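Local coordinates for protein cephalosporin hydroxylase CMCI (Streptomyces clavuligerus, PDB 2BM8) that probably takes part in cephamycin biosynthesis, as a cephalosporin hydroxylase or methyltransferase component built on a Rossmann-like fold, at residues 155-160 with 181-186; 188-193 with 224-229; 84-89 with 113-118. The protein carries 3 engineered substitutions. All blocks are in the same frame, centred on the assembly; numbering follows the deposited sequence.

Contact 1: 155-160 with 181-186; sequences LIFIDN and DYFIIE. Engineered in segment 155-160: Asn160 (natural residue Asp).
Strands 155-159 and 182-185 run parallel, pairing Ile156 with Tyr182 through Asp159 with Ile185, with axes 4.7 Å apart at 17°. Leu155 O, Tyr182 O, Phe157 O and Ile184 O accept in turn from Tyr182 N, Phe157 N, Ile184 N and Asp159 N. Glu186 N adds a weak bond to Asp159 O (3.3 Å). Before the ladder, Leu155 N donates to Asp181 OD1 (2.9 Å), meeting it from above the carboxylate plane. Asp181 OD2 is taken by His153 and Glu178 N.

As bridge partners on one face, with CG anti to the backbone N in both (chi1 -173° in Phe157), Phe157 and Phe183 lie side by side. Their planes differ by only 6°, but the rings are slid apart and barely overlap. Phe157 CD2 comes 3.5 Å from Phe183 CE1. Ile168, Met169 and Ala172 of helix 165-175 pack here.

On the face of Ile156 and Ile184, Ile156 CG2 meets Ile184 CD1 at 3.8 Å. Ile158 CG2 sits 3.6 Å from Glu186 OE2. The engineered Asn160 brings OD1 to 3.0 Å from Glu186 OE1; both are acceptors, so no bond forms. Instead Glu186 reaches Lys65 and Tyr73, and Asn160 ND2 reaches Glu87. Helix 165-175 connects the two strands and packs on the Phe157 and Phe183 face, a beta-alpha-beta crossover of the Rossmann-like sheet.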
loop_
_atom_site.group_PDB
_atom_site.type_symbol
_atom_site.label_atom_id
_atom_site.label_comp_id
_atom_site.label_asym_id
_atom_site.label_seq_id
_atom_site.Cartn_x
_atom_site.Cartn_y
_atom_site.Cartn_z
ATOM N N LEU B 155 13.931 33.344 -18.940
ATOM C CA LEU B 155 13.403 33.743 -17.653
ATOM C C LEU B 155 12.503 32.673 -17.069
ATOM O O LEU B 155 11.656 32.118 -17.758
ATOM C CB LEU B 155 12.627 35.032 -17.840
ATOM C CG LEU B 155 12.055 35.713 -16.604
ATOM C CD1 LEU B 155 12.373 37.229 -16.657
ATOM C CD2 LEU B 155 10.552 35.478 -16.498
ATOM N N ILE B 156 12.705 32.365 -15.795
ATOM C CA ILE B 156 11.805 31.476 -15.071
ATOM C C ILE B 156 11.088 32.298 -13.997
ATOM O O ILE B 156 11.727 32.884 -13.137
ATOM C CB ILE B 156 12.585 30.325 -14.415
ATOM C CG1 ILE B 156 13.364 29.537 -15.462
ATOM C CG2 ILE B 156 11.633 29.413 -13.620
ATOM C CD1 ILE B 156 14.295 28.502 -14.860
ATOM N N PHE B 157 9.763 32.329 -14.072
ATOM C CA PHE B 157 8.914 33.004 -13.101
ATOM C C PHE B 157 8.254 31.935 -12.234
ATOM O O PHE B 157 7.559 31.067 -12.745
ATOM C CB PHE B 157 7.858 33.832 -13.837
ATOM C CG PHE B 157 7.028 34.703 -12.938
ATOM C CD1 PHE B 157 7.204 36.085 -12.933
ATOM C CD2 PHE B 157 6.075 34.146 -12.086
ATOM C CE1 PHE B 157 6.445 36.896 -12.103
ATOM C CE2 PHE B 157 5.318 34.949 -11.241
ATOM C CZ PHE B 157 5.501 36.326 -11.248
ATOM N N ILE B 158 8.457 32.002 -10.927
ATOM C CA ILE B 158 7.969 30.969 -10.010
ATOM C C ILE B 158 7.015 31.578 -8.991
ATOM O O ILE B 158 7.396 32.443 -8.211
ATOM C CB ILE B 158 9.137 30.268 -9.281
ATOM C CG1 ILE B 158 10.183 29.807 -10.294
ATOM C CG2 ILE B 158 8.625 29.066 -8.468
ATOM C CD1 ILE B 158 11.396 29.207 -9.680
ATOM N N ASP B 159 5.765 31.130 -9.034
ATOM C CA ASP B 159 4.776 31.489 -8.032
ATOM C C ASP B 159 4.823 30.568 -6.803
ATOM O O ASP B 159 4.558 29.381 -6.909
ATOM C CB ASP B 159 3.385 31.417 -8.643
ATOM C CG ASP B 159 2.311 31.657 -7.625
ATOM O OD1 ASP B 159 1.309 30.886 -7.612
ATOM O OD2 ASP B 159 2.419 32.591 -6.792
ATOM N N ASN B 160 5.172 31.135 -5.648
ATOM C CA ASN B 160 5.024 30.482 -4.335
ATOM C C ASN B 160 4.029 31.231 -3.431
ATOM O O ASN B 160 3.870 30.882 -2.279
ATOM C CB ASN B 160 6.382 30.364 -3.623
ATOM C CG ASN B 160 7.217 29.189 -4.128
ATOM O OD1 ASN B 160 6.856 28.019 -3.930
ATOM N ND2 ASN B 160 8.339 29.492 -4.784
ATOM N N ASP B 181 10.335 30.886 -22.071
ATOM C CA ASP B 181 10.300 31.276 -20.653
ATOM C C ASP B 181 9.303 30.444 -19.864
ATOM O O ASP B 181 8.280 30.050 -20.384
ATOM C CB ASP B 181 9.948 32.760 -20.493
ATOM C CG ASP B 181 11.054 33.691 -20.990
ATOM O OD1 ASP B 181 12.168 33.217 -21.300
ATOM O OD2 ASP B 181 10.893 34.924 -21.098
ATOM N N TYR B 182 9.612 30.170 -18.608
ATOM C CA TYR B 182 8.771 29.321 -17.790
ATOM C C TYR B 182 7.898 30.151 -16.853
ATOM O O TYR B 182 8.314 31.184 -16.353
ATOM C CB TYR B 182 9.642 28.350 -16.999
ATOM C CG TYR B 182 10.065 27.135 -17.801
ATOM C CD1 TYR B 182 11.197 27.158 -18.602
ATOM C CD2 TYR B 182 9.319 25.967 -17.768
ATOM C CE1 TYR B 182 11.575 26.041 -19.337
ATOM C CE2 TYR B 182 9.696 24.855 -18.499
ATOM C CZ TYR B 182 10.818 24.897 -19.275
ATOM O OH TYR B 182 11.170 23.791 -20.005
ATOM N N PHE B 183 6.656 29.731 -16.677
ATOM C CA PHE B 183 5.815 30.238 -15.612
ATOM C C PHE B 183 5.409 29.020 -14.815
ATOM O O PHE B 183 4.745 28.144 -15.349
ATOM C CB PHE B 183 4.582 30.974 -16.146
ATOM C CG PHE B 183 3.794 31.705 -15.068
ATOM C CD1 PHE B 183 3.911 33.076 -14.909
ATOM C CD2 PHE B 183 2.937 31.016 -14.213
ATOM C CE1 PHE B 183 3.181 33.748 -13.928
ATOM C CE2 PHE B 183 2.209 31.695 -13.229
ATOM C CZ PHE B 183 2.337 33.057 -13.094
ATOM N N ILE B 184 5.813 28.982 -13.544
ATOM C CA ILE B 184 5.673 27.803 -12.705
ATOM C C ILE B 184 4.858 28.079 -11.444
ATOM O O ILE B 184 5.131 29.028 -10.707
ATOM C CB ILE B 184 7.065 27.271 -12.326
ATOM C CG1 ILE B 184 7.718 26.645 -13.560
ATOM C CG2 ILE B 184 6.964 26.234 -11.217
ATOM C CD1 ILE B 184 9.198 26.478 -13.457
ATOM N N ILE B 185 3.867 27.232 -11.189
ATOM C CA ILE B 185 3.080 27.335 -9.967
ATOM C C ILE B 185 3.357 26.116 -9.129
ATOM O O ILE B 185 2.983 25.014 -9.488
ATOM C CB ILE B 185 1.583 27.455 -10.297
ATOM C CG1 ILE B 185 1.310 28.791 -10.977
ATOM C CG2 ILE B 185 0.754 27.363 -9.026
ATOM C CD1 ILE B 185 0.103 28.807 -11.850
ATOM N N GLU B 186 4.029 26.309 -8.008
ATOM C CA GLU B 186 4.365 25.187 -7.142
ATOM C C GLU B 186 3.173 24.876 -6.241
ATOM O O GLU B 186 2.412 25.773 -5.916
ATOM C CB GLU B 186 5.619 25.505 -6.325
ATOM C CG GLU B 186 6.871 25.773 -7.170
ATOM C CD GLU B 186 8.176 25.720 -6.373
ATOM O OE1 GLU B 186 8.109 25.535 -5.146
ATOM O OE2 GLU B 186 9.269 25.889 -6.975
#

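Contact 2: 188-193 with 224-229; sequences MIPYWY and LDRGVL
Ile189 and Pro190 of helix 189-195 pack against the type II beta turn that runs from Leu224 to Gly227 and leads into strand 228-231. No hydrogen bond joins the two segments. The touch is by van der Waals contact, largely of aliphatic carbons against backbone and guanidinium atoms. Ile189 CG2 lies 3.6 Å from Arg226 O, and Ile189 CD1 lies 4.0 Å from Gly227 CA. The proline ring fills the neighbouring place, with Pro190 CG 3.9 Å from Asp225 O.

The charged pair lies within the turn. Arg226 grips Asp225 side-on, with NE and NH2 each taking one carboxylate oxygen. Both oxygens lie near the guanidinium plane, while the nitrogens approach from above the carboxylate plane. A bend at chi3 (-77°) folds the arginine back to this grip. The paired guanidinium then crosses Pro190, with Arg226 NH2 3.7 Å from Pro190 CB. Its NH1 lies obliquely to the Tyr193 ring. With an alanine in place of Arg226, part of the Pro190 ring would probably be uncovered and the Asp225 carboxylate left freer to turn.

A second subunit packs against this region. Its Trp41 donates NE1 to Arg226 O and meets the Tyr193 ring edge-to-face. Arg46 of that subunit is a long, weak ion partner of Asp225. Within the turn, Gly227 N closes the loop on Leu224 O at 2.9 Å.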
loop_
_atom_site.group_PDB
_atom_site.type_symbol
_atom_site.label_atom_id
_atom_site.label_comp_id
_atom_site.label_asym_id
_atom_site.label_seq_id
_atom_site.Cartn_x
_atom_site.Cartn_y
_atom_site.Cartn_z
ATOM N N MET B 188 0.157 24.436 -5.556
ATOM C CA MET B 188 -1.246 24.808 -5.452
ATOM C C MET B 188 -2.183 24.257 -6.527
ATOM O O MET B 188 -3.368 24.066 -6.247
ATOM C CB MET B 188 -1.397 26.335 -5.372
ATOM C CG MET B 188 -2.750 26.783 -4.786
ATOM S SD MET B 188 -3.171 26.069 -3.135
ATOM C CE MET B 188 -2.665 27.408 -2.024
ATOM N N ILE B 189 -1.677 23.983 -7.732
ATOM C CA ILE B 189 -2.572 23.610 -8.833
ATOM C C ILE B 189 -3.417 22.365 -8.566
ATOM O O ILE B 189 -4.595 22.370 -8.850
ATOM C CB ILE B 189 -1.828 23.538 -10.186
ATOM C CG1 ILE B 189 -1.890 24.920 -10.836
ATOM C CG2 ILE B 189 -2.444 22.500 -11.122
ATOM C CD1 ILE B 189 -1.037 25.102 -12.031
ATOM N N PRO B 190 -2.844 21.297 -8.046
ATOM C CA PRO B 190 -3.639 20.126 -7.663
ATOM C C PRO B 190 -4.753 20.405 -6.660
ATOM O O PRO B 190 -5.786 19.762 -6.775
ATOM C CB PRO B 190 -2.594 19.192 -7.055
ATOM C CG PRO B 190 -1.370 19.545 -7.805
ATOM C CD PRO B 190 -1.411 21.061 -7.829
ATOM N N TYR B 191 -4.551 21.325 -5.717
ATOM C CA TYR B 191 -5.605 21.703 -4.764
ATOM C C TYR B 191 -6.733 22.535 -5.409
ATOM O O TYR B 191 -7.893 22.331 -5.121
ATOM C CB TYR B 191 -5.008 22.431 -3.541
ATOM C CG TYR B 191 -4.057 21.571 -2.728
ATOM C CD1 TYR B 191 -2.711 21.491 -3.057
ATOM C CD2 TYR B 191 -4.507 20.829 -1.638
ATOM C CE1 TYR B 191 -1.827 20.695 -2.336
ATOM C CE2 TYR B 191 -3.635 20.037 -0.895
ATOM C CZ TYR B 191 -2.293 19.976 -1.253
ATOM O OH TYR B 191 -1.417 19.200 -0.529
ATOM N N TRP B 192 -6.385 23.474 -6.279
ATOM C CA TRP B 192 -7.382 24.228 -7.025
ATOM C C TRP B 192 -8.237 23.314 -7.916
ATOM O O TRP B 192 -9.413 23.565 -8.080
ATOM C CB TRP B 192 -6.727 25.304 -7.897
ATOM C CG TRP B 192 -6.210 26.484 -7.151
ATOM C CD1 TRP B 192 -6.629 26.938 -5.938
ATOM C CD2 TRP B 192 -5.180 27.378 -7.578
ATOM N NE1 TRP B 192 -5.912 28.053 -5.579
ATOM C CE2 TRP B 192 -5.016 28.347 -6.570
ATOM C CE3 TRP B 192 -4.368 27.456 -8.714
ATOM C CZ2 TRP B 192 -4.073 29.382 -6.655
ATOM C CZ3 TRP B 192 -3.428 28.496 -8.805
ATOM C CH2 TRP B 192 -3.296 29.443 -7.779
ATOM N N TYR B 193 -7.646 22.269 -8.481
ATOM C CA TYR B 193 -8.385 21.330 -9.309
ATOM C C TYR B 193 -9.295 20.437 -8.467
ATOM O O TYR B 193 -10.359 20.005 -8.929
ATOM C CB TYR B 193 -7.435 20.456 -10.130
ATOM C CG TYR B 193 -8.159 19.496 -11.037
ATOM C CD1 TYR B 193 -9.074 19.956 -11.974
ATOM C CD2 TYR B 193 -7.943 18.128 -10.958
ATOM C CE1 TYR B 193 -9.753 19.069 -12.826
ATOM C CE2 TYR B 193 -8.620 17.231 -11.817
ATOM C CZ TYR B 193 -9.519 17.716 -12.739
ATOM O OH TYR B 193 -10.194 16.856 -13.577
ATOM N N LEU B 224 6.069 20.258 -7.934
ATOM C CA LEU B 224 5.854 20.874 -9.232
ATOM C C LEU B 224 4.753 20.201 -10.050
ATOM O O LEU B 224 4.438 20.656 -11.132
ATOM C CB LEU B 224 7.143 20.822 -10.027
ATOM C CG LEU B 224 8.320 21.543 -9.412
ATOM C CD1 LEU B 224 9.565 21.226 -10.210
ATOM C CD2 LEU B 224 8.038 23.034 -9.366
ATOM N N ASP B 225 4.203 19.112 -9.521
ATOM C CA ASP B 225 3.138 18.317 -10.129
ATOM C C ASP B 225 2.193 19.159 -10.952
ATOM O O ASP B 225 1.527 20.046 -10.414
ATOM C CB ASP B 225 2.328 17.644 -9.002
ATOM C CG ASP B 225 1.413 16.538 -9.496
ATOM O OD1 ASP B 225 1.276 16.302 -10.704
ATOM O OD2 ASP B 225 0.770 15.833 -8.713
ATOM N N ARG B 226 2.147 18.874 -12.253
ATOM C CA ARG B 226 1.181 19.469 -13.181
ATOM C C ARG B 226 1.144 21.011 -13.173
ATOM O O ARG B 226 0.111 21.594 -13.503
ATOM C CB ARG B 226 -0.219 18.911 -12.895
ATOM C CG ARG B 226 -0.411 17.431 -13.211
ATOM C CD ARG B 226 -1.720 16.852 -12.654
ATOM N NE ARG B 226 -1.621 16.601 -11.213
ATOM C CZ ARG B 226 -2.645 16.346 -10.403
ATOM N NH1 ARG B 226 -3.889 16.312 -10.852
ATOM N NH2 ARG B 226 -2.422 16.138 -9.114
ATOM N N GLY B 227 2.266 21.653 -12.832
ATOM C CA GLY B 227 2.326 23.103 -12.647
ATOM C C GLY B 227 3.438 23.821 -13.398
ATOM O O GLY B 227 3.635 25.022 -13.208
ATOM N N VAL B 228 4.148 23.101 -14.268
ATOM C CA VAL B 228 5.284 23.649 -14.993
ATOM C C VAL B 228 4.805 24.070 -16.373
ATOM O O VAL B 228 4.530 23.223 -17.221
ATOM C CB VAL B 228 6.421 22.604 -15.128
ATOM C CG1 VAL B 228 7.610 23.178 -15.916
ATOM C CG2 VAL B 228 6.875 22.115 -13.761
ATOM N N LEU B 229 4.674 25.377 -16.588
ATOM C CA LEU B 229 4.210 25.899 -17.870
ATOM C C LEU B 229 5.306 26.682 -18.564
ATOM O O LEU B 229 6.172 27.238 -17.912
ATOM C CB LEU B 229 3.001 26.808 -17.665
ATOM C CG LEU B 229 1.977 26.341 -16.641
ATOM C CD1 LEU B 229 0.863 27.356 -16.552
ATOM C CD2 LEU B 229 1.437 24.963 -17.012
#

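Contact 3: 84-89 with 113-118; sequences TIVELG and IGIDRD
Val86, Glu87 and Leu88 pair in parallel with Ile113, Gly114 and Ile115, as the two strands of a beta-alpha-beta unit connected by helix 94-106 in the Rossmann-like sheet. Four backbone bonds hold them. Ile85 O takes Ile113 N, Ile113 O takes Glu87 N (2.7 Å), Glu87 O takes Ile115 N, and Ile115 O takes Gly89 N. Val86 CA and Gly114 CA add CA-H...O contacts to Ile113 O and Glu87 O.

The side chains of Val86, Leu88, Ile113 and Ile115 share one face. There Val86 CG1 meets Ile115 CD1 at 4.1 Å, and Leu88 CD2 comes 4.4 Å from Ile115 CG2. Thr84 CG2 touches Ile113 CD1 at 4.2 Å, the isoleucine passing across it.

On the other face Glu87 has no side chain beside it on strand 111-116, because its bridge partner is Gly114. Its chain bends at chi2 (-77°), and its carboxylate bonds to Lys65 and the engineered Asn160. Phe99 and Leu96 of helix 94-106 pack beside it.

At the strand ends, Asp116 OD2 lies 3.4 Å from Gly89 CA and accepts from Val90 N, so the second strand holds the loop after the first. In Rossmann-fold methyltransferases an acidic residue at the end of the second strand commonly meets the cofactor ribose; Asp116 is placed consistently with this. Its other oxygen shapes the next loop: Asp116 OD1 accepts from Asp118 N at 3.1 Å in an Asx turn.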
loop_
_atom_site.group_PDB
_atom_site.type_symbol
_atom_site.label_atom_id
_atom_site.label_comp_id
_atom_site.label_asym_id
_atom_site.label_seq_id
_atom_site.Cartn_x
_atom_site.Cartn_y
_atom_site.Cartn_z
ATOM N N THR B 84 17.457 35.185 -15.866
ATOM C CA THR B 84 16.682 35.748 -14.761
ATOM C C THR B 84 15.774 34.700 -14.125
ATOM O O THR B 84 15.001 34.058 -14.810
ATOM C CB THR B 84 15.801 36.937 -15.239
ATOM O OG1 THR B 84 16.572 37.881 -15.996
ATOM C CG2 THR B 84 15.283 37.745 -14.045
ATOM N N ILE B 85 15.866 34.535 -12.812
ATOM C CA ILE B 85 14.907 33.728 -12.079
ATOM C C ILE B 85 14.177 34.590 -11.058
ATOM O O ILE B 85 14.809 35.226 -10.229
ATOM C CB ILE B 85 15.622 32.570 -11.396
ATOM C CG1 ILE B 85 16.158 31.605 -12.460
ATOM C CG2 ILE B 85 14.676 31.847 -10.440
ATOM C CD1 ILE B 85 17.155 30.630 -11.923
ATOM N N VAL B 86 12.847 34.604 -11.143
ATOM C CA VAL B 86 11.976 35.359 -10.254
ATOM C C VAL B 86 11.197 34.440 -9.304
ATOM O O VAL B 86 10.539 33.507 -9.749
ATOM C CB VAL B 86 10.934 36.136 -11.059
ATOM C CG1 VAL B 86 10.034 36.939 -10.133
ATOM C CG2 VAL B 86 11.599 37.060 -12.088
ATOM N N GLU B 87 11.271 34.720 -8.001
ATOM C CA GLU B 87 10.465 34.036 -6.988
ATOM C C GLU B 87 9.437 35.000 -6.443
ATOM O O GLU B 87 9.808 35.979 -5.831
ATOM C CB GLU B 87 11.337 33.587 -5.811
ATOM C CG GLU B 87 11.856 32.168 -5.924
ATOM C CD GLU B 87 10.800 31.128 -5.609
ATOM O OE1 GLU B 87 9.599 31.481 -5.596
ATOM O OE2 GLU B 87 11.183 29.962 -5.361
ATOM N N LEU B 88 8.160 34.723 -6.670
ATOM C CA LEU B 88 7.048 35.405 -5.992
ATOM C C LEU B 88 6.756 34.578 -4.739
ATOM O O LEU B 88 6.377 33.416 -4.854
ATOM C CB LEU B 88 5.811 35.424 -6.902
ATOM C CG LEU B 88 4.797 36.573 -6.920
ATOM C CD1 LEU B 88 3.469 36.038 -7.397
ATOM C CD2 LEU B 88 4.626 37.322 -5.580
ATOM N N GLY B 89 6.939 35.168 -3.556
ATOM C CA GLY B 89 6.934 34.432 -2.300
ATOM C C GLY B 89 8.350 34.050 -1.889
ATOM O O GLY B 89 8.931 33.148 -2.476
ATOM N N ILE B 113 15.696 37.172 -8.434
ATOM C CA ILE B 113 14.842 38.196 -7.841
ATOM C C ILE B 113 13.767 37.557 -6.944
ATOM O O ILE B 113 13.074 36.633 -7.358
ATOM C CB ILE B 113 14.184 39.071 -8.957
ATOM C CG1 ILE B 113 15.231 39.982 -9.613
ATOM C CG2 ILE B 113 13.056 39.939 -8.382
ATOM C CD1 ILE B 113 14.827 40.525 -10.951
ATOM N N GLY B 114 13.635 38.063 -5.722
ATOM C CA GLY B 114 12.618 37.608 -4.798
ATOM C C GLY B 114 11.677 38.735 -4.459
ATOM O O GLY B 114 12.118 39.794 -4.018
ATOM N N ILE B 115 10.385 38.497 -4.658
ATOM C CA ILE B 115 9.324 39.461 -4.399
ATOM C C ILE B 115 8.464 38.927 -3.265
ATOM O O ILE B 115 8.007 37.798 -3.353
ATOM C CB ILE B 115 8.425 39.610 -5.647
ATOM C CG1 ILE B 115 9.258 39.847 -6.897
ATOM C CG2 ILE B 115 7.423 40.731 -5.474
ATOM C CD1 ILE B 115 8.418 40.107 -8.153
ATOM N N ASP B 116 8.225 39.722 -2.220
ATOM C CA ASP B 116 7.237 39.358 -1.190
ATOM C C ASP B 116 6.596 40.581 -0.541
ATOM O O ASP B 116 7.185 41.660 -0.496
ATOM C CB ASP B 116 7.846 38.445 -0.090
ATOM C CG ASP B 116 6.800 37.488 0.546
ATOM O OD1 ASP B 116 5.786 37.959 1.122
ATOM O OD2 ASP B 116 6.909 36.239 0.531
ATOM N N ARG B 117 5.373 40.397 -0.043
ATOM C CA ARG B 117 4.708 41.409 0.783
ATOM C C ARG B 117 5.525 41.740 2.040
ATOM O O ARG B 117 5.644 42.904 2.434
ATOM C CB ARG B 117 3.320 40.909 1.187
ATOM C CG ARG B 117 2.384 41.996 1.679
ATOM C CD ARG B 117 0.923 41.559 1.743
ATOM N NE ARG B 117 0.021 42.707 1.647
ATOM C CZ ARG B 117 -1.117 42.747 0.937
ATOM N NH1 ARG B 117 -1.539 41.688 0.231
ATOM N NH2 ARG B 117 -1.847 43.865 0.934
ATOM N N ASP B 118 6.101 40.692 2.625
ATOM C CA ASP B 118 6.808 40.738 3.893
ATOM C C ASP B 118 8.189 40.045 3.722
ATOM O O ASP B 118 8.265 38.827 3.536
ATOM C CB ASP B 118 5.919 40.021 4.921
ATOM C CG ASP B 118 6.572 39.848 6.278
ATOM O OD1 ASP B 118 7.548 40.562 6.591
ATOM O OD2 ASP B 118 6.147 39.012 7.110
#

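In the fold
All three contacts reach one mixed seven-stranded sheet. Across it the strands run 132-136, 111-116, 84-88, 155-159, 182-185, 228-231 and 211-214. Contact 3 closes first along the chain, then contact 1, then contact 2. Contacts 3 and 1 have centres about 10 Å apart and join where strands 84-88 and 155-159 pair. The centres of contacts 1 and 2 are about 12 Å apart; strand 228-231 of contact 2 pairs antiparallel with strand 182-185, and helix 189-195 follows that strand. Contacts 2 and 3, with centres about 19 Å apart, do not touch. Contacts 3 and 1 supply four of the five parallel strands, while contact 2 joins the antiparallel side to helix 189-195, where two other subunits pack.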